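Local coordinates for xylose isomerase-like TIM barrel (Anabaena variabilis ATCC 29413, PDB 2QW5), which is probably a zinc-dependent isomerase or epimerase acting on sugars or sugar phosphates, and binds D-xylose, at residues 82-87 and 119-124. Numbering follows the deposited sequence.
With XLS (D-xylose), chain C.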
loop_
_atom_site.group_PDB
_atom_site.type_symbol
_atom_site.label_atom_id
_atom_site.label_comp_id
_atom_site.label_asym_id
_atom_site.label_seq_id
_atom_site.Cartn_x
_atom_site.Cartn_y
_atom_site.Cartn_z
ATOM N N VAL A 82 30.206 29.077 12.985
ATOM C CA VAL A 82 29.330 28.297 12.068
ATOM C C VAL A 82 27.871 28.530 12.442
ATOM O O VAL A 82 27.509 28.352 13.583
ATOM C CB VAL A 82 29.675 26.783 12.111
ATOM C CG1 VAL A 82 28.587 25.895 11.384
ATOM C CG2 VAL A 82 31.043 26.574 11.522
ATOM N N LYS A 83 27.063 28.960 11.488
ATOM C CA LYS A 83 25.631 29.177 11.691
ATOM C C LYS A 83 24.807 27.947 11.308
ATOM O O LYS A 83 25.157 27.223 10.390
ATOM C CB LYS A 83 25.148 30.402 10.911
ATOM C CG LYS A 83 25.617 31.756 11.534
ATOM C CD LYS A 83 24.906 32.943 10.823
ATOM C CE LYS A 83 25.220 34.334 11.455
ATOM N NZ LYS A 83 26.707 34.664 11.402
ATOM N N ILE A 84 23.685 27.762 11.992
ATOM C CA ILE A 84 22.785 26.650 11.774
ATOM C C ILE A 84 21.400 27.202 11.514
ATOM O O ILE A 84 20.991 28.131 12.190
ATOM C CB ILE A 84 22.684 25.779 13.029
ATOM C CG1 ILE A 84 24.057 25.206 13.445
ATOM C CG2 ILE A 84 21.649 24.619 12.877
ATOM C CD1 ILE A 84 24.681 24.329 12.446
ATOM N N SER A 85 20.750 26.670 10.478
ATOM C CA SER A 85 19.307 26.822 10.238
ATOM C C SER A 85 18.701 25.416 10.492
ATOM O O SER A 85 19.407 24.413 10.486
ATOM C CB SER A 85 19.034 27.327 8.837
ATOM O OG SER A 85 19.502 26.419 7.865
ATOM N N THR A 86 17.409 25.350 10.769
ATOM C CA THR A 86 16.746 24.085 11.033
ATOM C C THR A 86 15.636 23.797 10.031
ATOM O O THR A 86 15.006 24.733 9.489
ATOM C CB THR A 86 16.163 23.997 12.455
ATOM O OG1 THR A 86 15.154 25.010 12.611
ATOM C CG2 THR A 86 17.205 24.141 13.463
ATOM N N ASN A 87 15.441 22.504 9.779
ATOM C CA ASN A 87 14.370 21.988 8.958
ATOM C C ASN A 87 13.439 21.187 9.894
ATOM O O ASN A 87 13.844 20.219 10.548
ATOM C CB ASN A 87 14.890 21.150 7.809
ATOM C CG ASN A 87 13.816 20.768 6.852
ATOM O OD1 ASN A 87 12.972 19.953 7.172
ATOM N ND2 ASN A 87 13.865 21.320 5.654
ATOM N N ALA A 119 16.856 28.106 18.400
ATOM C CA ALA A 119 17.542 29.147 19.167
ATOM C C ALA A 119 18.739 28.576 19.929
ATOM O O ALA A 119 19.825 29.170 19.893
ATOM C CB ALA A 119 16.551 29.844 20.109
ATOM N N ALA A 120 18.579 27.403 20.568
ATOM C CA ALA A 120 19.684 26.744 21.335
ATOM C C ALA A 120 20.849 26.410 20.451
ATOM O O ALA A 120 21.993 26.399 20.911
ATOM C CB ALA A 120 19.186 25.479 22.108
ATOM N N LEU A 121 20.566 26.153 19.166
ATOM C CA LEU A 121 21.608 25.958 18.138
ATOM C C LEU A 121 22.161 27.278 17.579
ATOM O O LEU A 121 22.916 27.258 16.610
ATOM C CB LEU A 121 21.073 25.063 16.995
ATOM C CG LEU A 121 20.800 23.587 17.313
ATOM C CD1 LEU A 121 20.013 22.883 16.240
ATOM C CD2 LEU A 121 22.116 22.872 17.498
ATOM N N GLY A 122 21.784 28.425 18.172
ATOM C CA GLY A 122 22.175 29.743 17.695
ATOM C C GLY A 122 21.498 30.188 16.418
ATOM O O GLY A 122 21.881 31.216 15.850
ATOM N N GLY A 123 20.458 29.449 15.997
ATOM C CA GLY A 123 19.850 29.646 14.717
ATOM C C GLY A 123 18.811 30.726 14.741
ATOM O O GLY A 123 18.133 30.944 15.753
ATOM N N GLU A 124 18.693 31.391 13.599
ATOM C CA GLU A 124 17.746 32.456 13.401
ATOM C C GLU A 124 16.746 32.173 12.288
ATOM O O GLU A 124 15.921 33.011 11.968
ATOM C CB GLU A 124 18.561 33.726 13.231
ATOM C CG GLU A 124 19.261 34.083 14.644
ATOM C CD GLU A 124 20.287 35.226 14.628
ATOM O OE1 GLU A 124 21.395 35.073 14.022
ATOM O OE2 GLU A 124 19.980 36.252 15.277
HETATM C C1 XLS C . 11.590 18.206 1.683
HETATM C C2 XLS C . 11.102 18.599 3.072
HETATM C C3 XLS C . 11.040 17.407 4.091
HETATM C C4 XLS C . 11.436 17.772 5.508
HETATM O O1 XLS C . 11.121 18.758 0.448
HETATM O O2 XLS C . 11.808 19.733 3.576
HETATM O O3 XLS C . 11.788 16.223 3.812
HETATM O O4 XLS C . 10.711 18.905 5.890
HETATM O O HOH W 1 23.743 29.060 14.585
HETATM O O HOH W 2 20.111 30.469 11.228
#
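Leu-121 lays its side chain obliquely across the methyl branch of Ile-84, with Leu-121 CD1 4.1 Å from Ile-84 CG2. The Ile-84 methyl reaches it because CG2 lies anti to the backbone N (chi1 -60°), while CB and CG1 each lie 3.9 Å from the carbonyl O of Leu-121. Leu-121 CD1 also meets the methyl of Thr-86, 4.1 Å from CG2. Thr-86 suits this boundary: its methyl joins the apolar layer, while OG1 hydrogen-bonds Thr-118 OG1 in the helix. The layer continues onto Phe-50 of the neighbouring strand, which touches both Ile-84 and Leu-121. The two segments belong to one beta-alpha-beta unit of the TIM barrel: helix 101-120 ends here and the chain enters strand 125-128. Gly-122, at phi 72°, a positive value glycine takes readily, is the C-prime residue of the Schellman motif closing that helix. Gly-123, with no side chain, then brings its CA to 3.2 Å from Ile-84 O. No direct hydrogen bond joins the segments; two waters do so instead, one linking Ile-84 N to Leu-121 O, the other Ile-84 O to Glu-124 N. Farther along the strand, Asn-87 OD1 accepts a 2.8 Å hydrogen bond from O4 of D-xylose.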